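Local coordinates for protein 3-hydroxyadipyl-CoA dehydrogenase (Escherichia coli, PDB 3MOG) that oxidises 3-hydroxyadipyl-CoA to 3-oxoadipyl-CoA with NAD+ in the bacterial breakdown of phenylacetate, at residues D345-K350 / M388-T393; D217-D222 / V351-A356; A224-G229 / V423-G428. One frame throughout, in Å; residues are numbered along the deposited sequence.

Interactions 1 and 2 lie side by side, their centres about 6 Å apart, and meet where strands 341-345 and 351-356 pair: Asp345 N is 2.9 Å from Thr353 O, a probable hydrogen bond. Interaction 3 follows on, its centre about 12 Å from that of interaction 1 and about 14 Å from that of interaction 2. Ala224 ties it to both, with Ala219 O 3.0 Å from Ala224 N, a probable hydrogen bond, and Ile390 CG2 packed 3.7 Å from Ala224 CB. Together they join the reduced Rossmann-fold domain to the two C-terminal-type helical domains.

Interaction 1 of 3, residues D345-K350 / M388-T393; sequences DKMAGK and MLIWRT
Asp345, at the end of strand 341-345, lies opposite Met388 with their CA atoms 6.3 Å apart, where the chain passes through Leu389, the N-cap residue, into helix 390-406. The carboxylate of Asp345 gathers the amides of this helix start. Asp345 OD1 accepts two bonds, from Leu389 N above the carboxylate plane and, on its syn lone pair, from Ile390 N at 2.8 Å. Asp345 OD2 takes Trp391 N, also on its syn lone pair, at 3.1 Å. CG stands anti to the backbone N of Asp345 (chi1 -175°), which carries the group out to the helix, with Met388 CB packed 3.5 Å from Asp345 CG. An aspartate remote in sequence supplies acceptors to the N-cap amide and the helix's first two amides, which lack a preceding helical carbonyl, and its charge would be favoured by the positive end of the helix dipole. The contact joins the reduced Rossmann-fold domain to the second C-terminal domain. With an alanine here, these three N-H groups would probably lose their acceptors in a buried setting, and the helix start its countercharge. Beside the carboxylate, the indole of Trp391 points its NE1 at Lys346 O, 2.7 Å away; the oxygen lies in the ring plane, although the donor sits above the carbonyl plane. Met347 covers one indole face. Its chain, extended beyond CG, sets Met347 CE 3.9 Å from the centroid of the five-membered ring of Trp391 in a CH-pi contact, while Met347 SD rests 3.7 Å from Ile390 CG2. Ile441 and Leu444 of helix 438-452 pack on Trp391.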
loop_
_atom_site.group_PDB
_atom_site.type_symbol
_atom_site.label_atom_id
_atom_site.label_comp_id
_atom_site.label_asym_id
_atom_site.label_seq_id
_atom_site.Cartn_x
_atom_site.Cartn_y
_atom_site.Cartn_z
ATOM N N ASP C 345 11.694 30.107 -2.720
ATOM C CA ASP C 345 11.847 29.097 -1.704
ATOM C C ASP C 345 13.039 29.525 -0.875
ATOM O O ASP C 345 14.189 29.342 -1.291
ATOM C CB ASP C 345 12.168 27.783 -2.412
ATOM C CG ASP C 345 12.236 26.599 -1.485
ATOM O OD1 ASP C 345 13.006 25.660 -1.795
ATOM O OD2 ASP C 345 11.511 26.587 -0.472
ATOM N N LYS C 346 12.782 30.108 0.292
ATOM C CA LYS C 346 13.880 30.654 1.101
ATOM C C LYS C 346 13.665 30.480 2.588
ATOM O O LYS C 346 12.520 30.478 3.050
ATOM C CB LYS C 346 14.121 32.144 0.794
ATOM C CG LYS C 346 12.952 33.078 1.124
ATOM C CD LYS C 346 13.404 34.518 1.366
ATOM C CE LYS C 346 12.200 35.471 1.422
ATOM N NZ LYS C 346 12.563 36.871 1.804
ATOM N N MET C 347 14.768 30.307 3.322
ATOM C CA MET C 347 14.760 30.500 4.779
ATOM C C MET C 347 15.779 31.572 5.176
ATOM O O MET C 347 15.706 32.676 4.654
ATOM C CB MET C 347 14.904 29.184 5.551
ATOM C CG MET C 347 13.614 28.332 5.485
ATOM S SD MET C 347 13.667 26.783 6.404
ATOM C CE MET C 347 12.043 26.160 6.045
ATOM N N ALA C 348 16.716 31.269 6.074
ATOM C CA ALA C 348 17.635 32.306 6.581
ATOM C C ALA C 348 18.930 32.408 5.784
ATOM O O ALA C 348 19.491 33.497 5.638
ATOM C CB ALA C 348 17.938 32.094 8.057
ATOM N N GLY C 349 19.385 31.271 5.260
ATOM C CA GLY C 349 20.631 31.196 4.499
ATOM C C GLY C 349 20.642 32.013 3.218
ATOM O O GLY C 349 19.601 32.474 2.750
ATOM N N LYS C 350 21.830 32.198 2.656
ATOM C CA LYS C 350 21.991 33.053 1.485
ATOM C C LYS C 350 21.509 32.395 0.199
ATOM O O LYS C 350 21.072 33.074 -0.720
ATOM C CB LYS C 350 23.439 33.525 1.356
ATOM C CG LYS C 350 23.740 34.732 2.227
ATOM C CD LYS C 350 25.002 34.532 3.048
ATOM C CE LYS C 350 25.023 35.482 4.239
ATOM N NZ LYS C 350 26.027 35.077 5.266
ATOM N N MET C 388 8.510 23.584 -3.908
ATOM C CA MET C 388 9.941 23.692 -4.215
ATOM C C MET C 388 10.782 22.679 -3.431
ATOM O O MET C 388 10.496 21.480 -3.494
ATOM C CB MET C 388 10.434 25.149 -4.081
ATOM C CG MET C 388 9.641 26.148 -4.938
ATOM S SD MET C 388 10.033 26.048 -6.691
ATOM C CE MET C 388 11.291 27.303 -6.691
ATOM N N LEU C 389 11.780 23.140 -2.675
ATOM C CA LEU C 389 12.769 22.216 -2.105
ATOM C C LEU C 389 12.874 22.282 -0.595
ATOM O O LEU C 389 12.612 21.297 0.100
ATOM C CB LEU C 389 14.158 22.443 -2.730
ATOM C CG LEU C 389 14.316 22.175 -4.230
ATOM C CD1 LEU C 389 15.746 22.432 -4.677
ATOM C CD2 LEU C 389 13.877 20.733 -4.604
ATOM N N ILE C 390 13.271 23.448 -0.111
ATOM C CA ILE C 390 13.522 23.688 1.287
ATOM C C ILE C 390 12.218 23.544 2.052
ATOM O O ILE C 390 12.138 22.727 2.966
ATOM C CB ILE C 390 14.120 25.106 1.489
ATOM C CG1 ILE C 390 15.553 25.168 0.952
ATOM C CG2 ILE C 390 14.048 25.535 2.947
ATOM C CD1 ILE C 390 16.082 26.615 0.751
ATOM N N TRP C 391 11.196 24.304 1.647
ATOM C CA TRP C 391 9.926 24.324 2.366
ATOM C C TRP C 391 9.215 22.992 2.289
ATOM O O TRP C 391 8.657 22.547 3.283
ATOM C CB TRP C 391 9.025 25.501 1.941
ATOM C CG TRP C 391 9.433 26.752 2.674
ATOM C CD1 TRP C 391 10.425 27.628 2.319
ATOM C CD2 TRP C 391 8.910 27.225 3.922
ATOM N NE1 TRP C 391 10.535 28.628 3.258
ATOM C CE2 TRP C 391 9.620 28.405 4.253
ATOM C CE3 TRP C 391 7.903 26.773 4.789
ATOM C CZ2 TRP C 391 9.358 29.136 5.415
ATOM C CZ3 TRP C 391 7.636 27.503 5.944
ATOM C CH2 TRP C 391 8.365 28.674 6.246
ATOM N N ARG C 392 9.287 22.346 1.126
ATOM C CA ARG C 392 8.658 21.038 0.913
ATOM C C ARG C 392 9.272 19.971 1.826
ATOM O O ARG C 392 8.540 19.171 2.431
ATOM C CB ARG C 392 8.776 20.639 -0.566
ATOM C CG ARG C 392 8.217 19.276 -0.904
ATOM C CD ARG C 392 7.807 19.220 -2.333
ATOM N NE ARG C 392 7.422 17.863 -2.722
ATOM C CZ ARG C 392 6.882 17.551 -3.892
ATOM N NH1 ARG C 392 6.650 18.520 -4.772
ATOM N NH2 ARG C 392 6.568 16.277 -4.182
ATOM N N THR C 393 10.607 20.002 1.951
ATOM C CA THR C 393 11.368 19.023 2.743
ATOM C C THR C 393 11.191 19.249 4.246
ATOM O O THR C 393 11.032 18.289 5.017
ATOM C CB THR C 393 12.883 19.061 2.396
ATOM O OG1 THR C 393 13.070 18.755 1.003
ATOM C CG2 THR C 393 13.671 18.066 3.230
#

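Interaction 2 of 3, residues D217-D222 / V351-A356; sequences DAALRD and VVTIAA
Ala218 begins the contact through its backbone: its carbonyl O lies 3.6 Å from Val351 CG1, the methyl that stands anti to the backbone N of Val351 (chi1 163°). The next residue, Ala219, meets two side chains of the strand. Ala219 CA touches the same methyl, Val351 CG1, at 3.8 Å, and Ala219 CB meets Thr353 CG2 at the same distance, methyl against methyl. Small residues suit both places, since a bare CB lets the strand side chains reach the helix backbone itself, and the segment axes come within 7.5 Å of each other. Thr353 turns its methyl, not its hydroxyl, to this surface. Further on the helix widens into a pi-type turn at 219-222 and brings Asp222 to the start of the strand. Here Val351 N donates to Asp222 O, a rather long bond of 3.3 Å, while Asp222 CB packs 3.7 Å from Val351 CG2. The two methyls of Val351 therefore divide their work, CG1 lying against Ala218 and Ala219 and CG2 against Asp222, which a beta-branched residue does without bending a long chain. The carboxylate of Asp222 is engaged within the helix, where Arg221 NH2 forms a salt bridge with Asp222 OD1 at 2.7 Å. The N-to-C directions of helical segment 217-222 and strand 351-356 are 135° apart, halfway between perpendicular and antiparallel. The helix meets the residues that alternate toward it, Val351 and Thr353, whereas Ile354 packs against Ile369 and Leu372 of helix 362-373. A helix of the first C-terminal domain thus packs on the mixed sheet of the reduced Rossmann-fold domain, in which strand 351-356 runs antiparallel to 341-345 and parallel to 378-381.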
loop_
_atom_site.group_PDB
_atom_site.type_symbol
_atom_site.label_atom_id
_atom_site.label_comp_id
_atom_site.label_asym_id
_atom_site.label_seq_id
_atom_site.Cartn_x
_atom_site.Cartn_y
_atom_site.Cartn_z
ATOM N N ASP C 217 21.179 19.866 -3.052
ATOM C CA ASP C 217 22.062 19.893 -1.875
ATOM C C ASP C 217 22.423 21.306 -1.387
ATOM O O ASP C 217 22.584 21.539 -0.181
ATOM C CB ASP C 217 23.348 19.102 -2.130
ATOM C CG ASP C 217 23.132 17.592 -2.113
ATOM O OD1 ASP C 217 22.048 17.116 -1.712
ATOM O OD2 ASP C 217 24.057 16.871 -2.517
ATOM N N ALA C 218 22.533 22.246 -2.321
ATOM C CA ALA C 218 22.931 23.613 -1.975
ATOM C C ALA C 218 21.789 24.373 -1.319
ATOM O O ALA C 218 22.010 25.138 -0.391
ATOM C CB ALA C 218 23.433 24.358 -3.208
ATOM N N ALA C 219 20.574 24.159 -1.816
ATOM C CA ALA C 219 19.386 24.752 -1.226
ATOM C C ALA C 219 19.215 24.274 0.208
ATOM O O ALA C 219 18.979 25.072 1.107
ATOM C CB ALA C 219 18.149 24.415 -2.049
ATOM N N LEU C 220 19.364 22.970 0.419
ATOM C CA LEU C 220 19.112 22.389 1.732
ATOM C C LEU C 220 20.209 22.734 2.751
ATOM O O LEU C 220 19.906 23.010 3.908
ATOM C CB LEU C 220 18.854 20.879 1.624
ATOM C CG LEU C 220 17.416 20.376 1.351
ATOM C CD1 LEU C 220 16.460 20.733 2.490
ATOM C CD2 LEU C 220 16.818 20.848 0.028
ATOM N N ARG C 221 21.464 22.767 2.311
ATOM C CA ARG C 221 22.582 23.138 3.192
ATOM C C ARG C 221 22.766 24.656 3.367
ATOM O O ARG C 221 22.852 25.144 4.485
ATOM C CB ARG C 221 23.901 22.458 2.757
ATOM C CG ARG C 221 25.201 23.075 3.335
ATOM C CD ARG C 221 26.481 22.321 2.899
ATOM N NE ARG C 221 26.340 21.732 1.567
ATOM C CZ ARG C 221 26.641 22.337 0.420
ATOM N NH1 ARG C 221 26.444 21.701 -0.735
ATOM N NH2 ARG C 221 27.130 23.570 0.418
ATOM N N ASP C 222 22.828 25.399 2.268
ATOM C CA ASP C 222 23.150 26.823 2.374
ATOM C C ASP C 222 21.915 27.725 2.356
ATOM O O ASP C 222 22.032 28.929 2.577
ATOM C CB ASP C 222 24.165 27.250 1.307
ATOM C CG ASP C 222 25.483 26.499 1.412
ATOM O OD1 ASP C 222 25.950 25.986 0.377
ATOM O OD2 ASP C 222 26.045 26.409 2.522
ATOM N N VAL C 351 21.571 31.073 0.142
ATOM C CA VAL C 351 21.106 30.363 -1.038
ATOM C C VAL C 351 19.585 30.313 -1.069
ATOM O O VAL C 351 18.941 29.937 -0.093
ATOM C CB VAL C 351 21.778 28.989 -1.179
ATOM C CG1 VAL C 351 21.010 28.091 -2.133
ATOM C CG2 VAL C 351 23.213 29.184 -1.666
ATOM N N VAL C 352 19.036 30.739 -2.202
ATOM C CA VAL C 352 17.606 30.888 -2.414
ATOM C C VAL C 352 17.262 30.207 -3.757
ATOM O O VAL C 352 17.979 30.411 -4.749
ATOM C CB VAL C 352 17.288 32.405 -2.447
ATOM C CG1 VAL C 352 16.132 32.734 -3.349
ATOM C CG2 VAL C 352 17.059 32.945 -1.052
ATOM N N THR C 353 16.209 29.382 -3.809
ATOM C CA THR C 353 15.740 28.907 -5.123
ATOM C C THR C 353 14.479 29.628 -5.603
ATOM O O THR C 353 13.667 30.091 -4.800
ATOM C CB THR C 353 15.638 27.343 -5.296
ATOM O OG1 THR C 353 14.504 26.819 -4.599
ATOM C CG2 THR C 353 16.891 26.644 -4.833
ATOM N N ILE C 354 14.350 29.754 -6.924
ATOM C CA ILE C 354 13.222 30.463 -7.535
ATOM C C ILE C 354 12.714 29.714 -8.760
ATOM O O ILE C 354 13.427 28.901 -9.339
ATOM C CB ILE C 354 13.568 31.941 -7.962
ATOM C CG1 ILE C 354 14.497 31.965 -9.184
ATOM C CG2 ILE C 354 14.150 32.757 -6.790
ATOM C CD1 ILE C 354 14.390 33.226 -10.009
ATOM N N ALA C 355 11.463 29.965 -9.125
ATOM C CA ALA C 355 10.923 29.434 -10.364
ATOM C C ALA C 355 10.048 30.495 -10.951
ATOM O O ALA C 355 9.269 31.134 -10.233
ATOM C CB ALA C 355 10.122 28.145 -10.127
ATOM N N ALA C 356 10.215 30.703 -12.252
ATOM C CA ALA C 356 9.410 31.654 -13.003
ATOM C C ALA C 356 8.275 30.894 -13.650
ATOM O O ALA C 356 8.468 29.765 -14.102
ATOM C CB ALA C 356 10.248 32.303 -14.073
#

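Interaction 3 of 3, residues A224-G229 / V423-G428; sequences AGFPMG and VNYPYG
Phe226 drives the edge of its ring into the face of Tyr425, the aromatic core of this contact between two loops. The pair is T-shaped, with planes at 90° and the centroids of the Phe226 and Tyr425 rings 4.9 Å apart. Phe226 CE1 does the touching, over the centre of the tyrosine ring and 3.6 Å from Tyr425 CD1, so that a C-H edge meets pi density. With CG beside the backbone N (chi1 -72°), the Phe226 side chain swings from a CB not itself pointed at the other loop until its end reaches Tyr425. On the opposite face of Tyr425 lies Val423 CG2, offset toward the rim, and the ring is held between the two. Phenylalanine suits the inserted edge because it brings no polar atom to the contact.

Prolines make the second group of contacts. Pro426 CD lies over one face of the Phe226 ring, 4.1 Å from Phe226 CD1. Pro426 CB also rests against the backbone, 3.7 Å from Gly225 O. In return Pro227 fits its CD close to Asn424 O, at 3.1 Å, and its CG against Asn424 CB at 3.9 Å. Gly225 takes a positive phi (86°) that favours glycine, and a side chain there would also point at Pro426.

The two loops resemble each other: in each a residue of positive phi, Gly225 or Asn424, is followed by an aromatic residue, a proline and, two places on, an N-cap glycine, Gly229 or Gly428. This fits the presence of two C-terminal domains of one family. Ile397 of helix 390-406 touches both rings. With neither hydrogen bond nor salt bridge between the segments, their fit rests on apolar packing and on the edge-to-face aromatic pair.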
loop_
_atom_site.group_PDB
_atom_site.type_symbol
_atom_site.label_atom_id
_atom_site.label_comp_id
_atom_site.label_asym_id
_atom_site.label_seq_id
_atom_site.Cartn_x
_atom_site.Cartn_y
_atom_site.Cartn_z
ATOM N N ALA C 224 18.584 26.206 3.857
ATOM C CA ALA C 224 17.860 25.774 5.069
ATOM C C ALA C 224 18.753 25.578 6.293
ATOM O O ALA C 224 18.263 25.408 7.396
ATOM C CB ALA C 224 17.055 24.502 4.793
ATOM N N GLY C 225 20.065 25.570 6.087
ATOM C CA GLY C 225 21.013 25.447 7.187
ATOM C C GLY C 225 21.357 24.035 7.649
ATOM O O GLY C 225 21.922 23.873 8.730
ATOM N N PHE C 226 21.011 23.012 6.861
ATOM C CA PHE C 226 21.420 21.633 7.176
ATOM C C PHE C 226 22.932 21.531 6.945
ATOM O O PHE C 226 23.441 22.173 6.045
ATOM C CB PHE C 226 20.693 20.626 6.278
ATOM C CG PHE C 226 19.224 20.433 6.597
ATOM C CD1 PHE C 226 18.819 19.546 7.579
ATOM C CD2 PHE C 226 18.243 21.111 5.874
ATOM C CE1 PHE C 226 17.447 19.340 7.851
ATOM C CE2 PHE C 226 16.888 20.915 6.133
ATOM C CZ PHE C 226 16.486 20.031 7.124
ATOM N N PRO C 227 23.659 20.755 7.768
ATOM C CA PRO C 227 25.122 20.690 7.591
ATOM C C PRO C 227 25.568 20.034 6.279
ATOM O O PRO C 227 26.596 20.423 5.727
ATOM C CB PRO C 227 25.598 19.863 8.789
ATOM C CG PRO C 227 24.386 19.131 9.273
ATOM C CD PRO C 227 23.214 20.009 8.956
ATOM N N MET C 228 24.798 19.064 5.787
ATOM C CA MET C 228 25.069 18.455 4.488
ATOM C C MET C 228 23.771 18.226 3.710
ATOM O O MET C 228 22.750 17.864 4.289
ATOM C CB MET C 228 25.830 17.142 4.665
ATOM C CG MET C 228 26.181 16.438 3.351
ATOM S SD MET C 228 27.715 15.511 3.447
ATOM C CE MET C 228 28.854 16.868 3.786
ATOM N N GLY C 229 23.818 18.462 2.403
ATOM C CA GLY C 229 22.695 18.194 1.514
ATOM C C GLY C 229 22.338 16.720 1.515
ATOM O O GLY C 229 23.214 15.870 1.697
ATOM N N VAL C 423 21.429 13.856 14.003
ATOM C CA VAL C 423 21.630 14.188 12.597
ATOM C C VAL C 423 21.883 15.670 12.378
ATOM O O VAL C 423 21.814 16.144 11.245
ATOM C CB VAL C 423 20.429 13.744 11.711
ATOM C CG1 VAL C 423 20.524 12.252 11.318
ATOM C CG2 VAL C 423 19.137 14.034 12.419
ATOM N N ASN C 424 22.159 16.398 13.458
ATOM C CA ASN C 424 22.588 17.808 13.395
ATOM C C ASN C 424 21.717 18.777 12.595
ATOM O O ASN C 424 22.227 19.599 11.837
ATOM C CB ASN C 424 24.056 17.917 12.976
ATOM C CG ASN C 424 24.995 17.896 14.158
ATOM O OD1 ASN C 424 25.203 18.922 14.814
ATOM N ND2 ASN C 424 25.570 16.730 14.441
ATOM N N TYR C 425 20.399 18.663 12.768
ATOM C CA TYR C 425 19.442 19.565 12.117
ATOM C C TYR C 425 19.545 20.902 12.853
ATOM O O TYR C 425 19.774 20.905 14.060
ATOM C CB TYR C 425 18.020 18.984 12.200
ATOM C CG TYR C 425 17.731 17.833 11.238
ATOM C CD1 TYR C 425 18.734 17.283 10.452
ATOM C CD2 TYR C 425 16.447 17.286 11.137
ATOM C CE1 TYR C 425 18.466 16.231 9.564
ATOM C CE2 TYR C 425 16.172 16.233 10.258
ATOM C CZ TYR C 425 17.197 15.706 9.486
ATOM O OH TYR C 425 16.962 14.663 8.620
ATOM N N PRO C 426 19.389 22.036 12.138
ATOM C CA PRO C 426 19.642 23.338 12.779
ATOM C C PRO C 426 18.582 23.739 13.804
ATOM O O PRO C 426 18.812 24.632 14.594
ATOM C CB PRO C 426 19.656 24.313 11.596
ATOM C CG PRO C 426 18.732 23.664 10.583
ATOM C CD PRO C 426 18.995 22.190 10.723
ATOM N N TYR C 427 17.421 23.095 13.767
ATOM C CA TYR C 427 16.437 23.193 14.836
ATOM C C TYR C 427 15.842 21.819 14.976
ATOM O O TYR C 427 15.783 21.076 13.990
ATOM C CB TYR C 427 15.324 24.196 14.476
ATOM C CG TYR C 427 15.839 25.583 14.153
ATOM C CD1 TYR C 427 16.086 25.964 12.827
ATOM C CD2 TYR C 427 16.102 26.501 15.168
ATOM C CE1 TYR C 427 16.584 27.220 12.518
ATOM C CE2 TYR C 427 16.606 27.777 14.874
ATOM C CZ TYR C 427 16.835 28.123 13.547
ATOM O OH TYR C 427 17.307 29.358 13.236
ATOM N N GLY C 428 15.401 21.472 16.186
ATOM C CA GLY C 428 14.507 20.332 16.346
ATOM C C GLY C 428 13.219 20.658 15.597
ATOM O O GLY C 428 12.777 21.806 15.614
#